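Local coordinates for protein laminin subunit ALPHA-1 (Mus musculus, PDB 2JD4) that forms part of the basement membrane protein laminin-111, its LG4-5 domain pair probably attaching laminin to cell surfaces, at residues S57-Y62 / G147-H152. The protein carries 4 engineered substitutions. Residues are numbered along the deposited sequence; the frame is centred on the assembly and turned at random.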
ATOM      1  N   SER A  57       6.407  -0.895  -6.474  1.00 17.63           N
ATOM      2  CA  SER A  57       7.109   0.370  -6.698  1.00 17.09           C
ATOM      3  C   SER A  57       7.229   1.267  -5.474  1.00 17.16           C
ATOM      4  O   SER A  57       6.414   1.189  -4.543  1.00 15.82           O
ATOM      5  CB  SER A  57       6.405   1.162  -7.801  1.00 18.53           C
ATOM      6  OG  SER A  57       5.143   1.629  -7.346  1.00 20.61           O
ATOM      7  N   GLY A  58       8.234   2.145  -5.498  1.00 15.33           N
ATOM      8  CA  GLY A  58       8.452   3.076  -4.402  1.00 15.21           C
ATOM      9  C   GLY A  58       9.870   3.620  -4.296  1.00 16.37           C
ATOM     10  O   GLY A  58      10.823   3.001  -4.785  1.00 14.75           O
ATOM     11  N   LEU A  59      10.011   4.781  -3.657  1.00 14.13           N
ATOM     12  CA  LEU A  59      11.322   5.408  -3.466  1.00 15.81           C
ATOM     13  C   LEU A  59      11.937   4.884  -2.165  1.00 17.19           C
ATOM     14  O   LEU A  59      11.296   4.921  -1.119  1.00 14.22           O
ATOM     15  CB  LEU A  59      11.174   6.939  -3.420  1.00 14.49           C
ATOM     16  CG  LEU A  59      12.459   7.770  -3.282  1.00 24.12           C
ATOM     17  CD1 LEU A  59      12.269   9.148  -3.907  1.00 19.10           C
ATOM     18  CD2 LEU A  59      12.839   7.893  -1.810  1.00 20.25           C
ATOM     19  N   ILE A  60      13.175   4.395  -2.235  1.00 15.46           N
ATOM     20  CA  ILE A  60      13.850   3.842  -1.062  1.00 15.42           C
ATOM     21  C   ILE A  60      14.753   4.872  -0.367  1.00 19.52           C
ATOM     22  O   ILE A  60      14.733   4.978   0.865  1.00 17.49           O
ATOM     23  CB  ILE A  60      14.634   2.575  -1.449  1.00 16.78           C
ATOM     24  CG1 ILE A  60      13.663   1.548  -2.054  1.00 19.41           C
ATOM     25  CG2 ILE A  60      15.350   2.011  -0.223  1.00 16.43           C
ATOM     26  CD1 ILE A  60      14.325   0.345  -2.741  1.00 14.04           C
ATOM     27  N   TYR A  61      15.553   5.617  -1.136  1.00 17.44           N
ATOM     28  CA  TYR A  61      16.367   6.696  -0.561  1.00 16.63           C
ATOM     29  C   TYR A  61      16.660   7.774  -1.596  1.00 19.64           C
ATOM     30  O   TYR A  61      16.663   7.508  -2.805  1.00 16.61           O
ATOM     31  CB  TYR A  61      17.675   6.180   0.077  1.00 16.07           C
ATOM     32  CG  TYR A  61      18.840   5.885  -0.846  1.00 19.07           C
ATOM     33  CD1 TYR A  61      19.509   6.907  -1.521  1.00 22.19           C
ATOM     34  CD2 TYR A  61      19.313   4.584  -0.996  1.00 18.82           C
ATOM     35  CE1 TYR A  61      20.621   6.637  -2.315  1.00 20.39           C
ATOM     36  CE2 TYR A  61      20.423   4.303  -1.791  1.00 22.12           C
ATOM     37  CZ  TYR A  61      21.071   5.339  -2.445  1.00 19.43           C
ATOM     38  OH  TYR A  61      22.172   5.066  -3.225  1.00 21.61           O
ATOM     39  N   TYR A  62      16.902   8.988  -1.109  1.00 16.15           N
ATOM     40  CA  TYR A  62      17.177  10.134  -1.964  1.00 20.32           C
ATOM     41  C   TYR A  62      18.071  11.167  -1.271  1.00 22.07           C
ATOM     42  O   TYR A  62      17.920  11.433  -0.076  1.00 21.87           O
ATOM     43  CB  TYR A  62      15.842  10.778  -2.352  1.00 17.30           C
ATOM     44  CG  TYR A  62      15.917  12.086  -3.105  1.00 23.63           C
ATOM     45  CD1 TYR A  62      16.155  12.117  -4.482  1.00 21.68           C
ATOM     46  CD2 TYR A  62      15.706  13.296  -2.448  1.00 24.45           C
ATOM     47  CE1 TYR A  62      16.174  13.319  -5.177  1.00 20.43           C
ATOM     48  CE2 TYR A  62      15.726  14.506  -3.134  1.00 23.79           C
ATOM     49  CZ  TYR A  62      15.959  14.511  -4.496  1.00 21.36           C
ATOM     50  OH  TYR A  62      15.972  15.706  -5.174  1.00 25.63           O
ATOM     51  N   GLY A 147      12.994   5.906   2.684  1.00 18.10           N
ATOM     52  CA  GLY A 147      11.653   5.369   2.535  1.00 15.30           C
ATOM     53  C   GLY A 147      10.603   6.225   1.856  1.00 13.72           C
ATOM     54  O   GLY A 147       9.517   5.735   1.552  1.00 16.33           O
ATOM     55  N   GLY A 148      10.910   7.499   1.635  1.00 14.30           N
ATOM     56  CA  GLY A 148       9.959   8.393   1.000  1.00 14.42           C
ATOM     57  C   GLY A 148      10.424   9.834   1.121  1.00 14.78           C
ATOM     58  O   GLY A 148      11.552  10.087   1.539  1.00 17.14           O
ATOM     59  N   LEU A 149       9.558  10.778   0.771  1.00 19.86           N
ATOM     60  CA  LEU A 149       9.887  12.203   0.840  1.00 18.66           C
ATOM     61  C   LEU A 149       8.808  12.983   1.593  1.00 18.80           C
ATOM     62  O   LEU A 149       7.663  12.533   1.709  1.00 20.66           O
ATOM     63  CB  LEU A 149      10.014  12.788  -0.579  1.00 15.48           C
ATOM     64  CG  LEU A 149      11.017  12.146  -1.538  1.00 18.69           C
ATOM     65  CD1 LEU A 149      10.755  12.658  -2.964  1.00 23.63           C
ATOM     66  CD2 LEU A 149      12.434  12.463  -1.092  1.00 14.66           C
ATOM     67  N   PRO A 150       9.163  14.169   2.117  1.00 18.53           N
ATOM     68  CA  PRO A 150       8.214  15.011   2.852  1.00 19.47           C
ATOM     69  C   PRO A 150       7.122  15.468   1.885  1.00 20.27           C
ATOM     70  O   PRO A 150       7.360  15.581   0.680  1.00 19.02           O
ATOM     71  CB  PRO A 150       9.076  16.183   3.325  1.00 22.09           C
ATOM     72  CG  PRO A 150      10.476  15.621   3.337  1.00 21.72           C
ATOM     73  CD  PRO A 150      10.508  14.769   2.108  1.00 19.19           C
ATOM     74  N   SER A 151       5.934  15.727   2.413  1.00 20.07           N
ATOM     75  CA  SER A 151       4.803  16.164   1.600  1.00 23.30           C
ATOM     76  C   SER A 151       5.062  17.491   0.870  1.00 23.56           C
ATOM     77  O   SER A 151       4.585  17.705  -0.245  1.00 23.29           O
ATOM     78  CB  SER A 151       3.562  16.305   2.488  1.00 26.46           C
ATOM     79  OG  SER A 151       2.422  16.631   1.718  1.00 41.10           O
ATOM     80  N   HIS A 152       5.820  18.375   1.499  1.00 20.38           N
ATOM     81  CA  HIS A 152       6.111  19.679   0.914  1.00 28.32           C
ATOM     82  C   HIS A 152       7.207  19.678  -0.155  1.00 28.39           C
ATOM     83  O   HIS A 152       7.344  20.648  -0.898  1.00 29.99           O
ATOM     84  CB  HIS A 152       6.492  20.668   2.021  1.00 31.54           C
ATOM     85  CG  HIS A 152       7.716  20.274   2.791  1.00 34.74           C
ATOM     86  ND1 HIS A 152       8.970  20.222   2.221  1.00 37.16           N
ATOM     87  CD2 HIS A 152       7.876  19.911   4.087  1.00 38.69           C
ATOM     88  CE1 HIS A 152       9.850  19.845   3.133  1.00 37.91           C
ATOM     89  NE2 HIS A 152       9.213  19.650   4.273  1.00 33.59           N
TER
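A single backbone hydrogen bond ties the two segments together: G147 N donates to I60 O at 2.7 Å. The bond is nearly straight at the hydrogen (171°), but the donor lies well above the carbonyl plane, off the lone-pair directions of I60 O. L59 O and G147 O come within 3.3 Å of each other but, as two acceptors, form no bond; the L59 backbone is hydrogen-bonded to H163, and G147 O accepts from S164 OG. G147, at positive phi (78°), lies where the chain leaves strand 143-146. G148 O is buried here without a partner.

The apolar contacts centre on L149, whose two methyls are shared between two residues of the strand. Its CD1 meets L59 CD1 at 3.9 Å, and its CD2 approaches the Y62 ring obliquely, 3.6 Å from Y62 CD2. Both side chains cross that of L149 at about a right angle. With CG anti to the backbone N (chi1 -178°), L59 reaches across to L149 and also lays CD2 over the G148 backbone, 4.0 Å from G148 N. Replacing L59 with alanine would probably open a gap beside L149 CD1 and leave the G148 peptide less covered. Beyond the ring, Y62 OH is hydrogen-bonded to Y153 OH.

At the strand's other edge, toward strand 71-77, I60 and Y61 both face L74 in a classic beta bulge. The whole is a buried strand-to-loop junction in the antiparallel beta-sandwich of a laminin G domain, where the chain turns out of the sheet after strand 143-146.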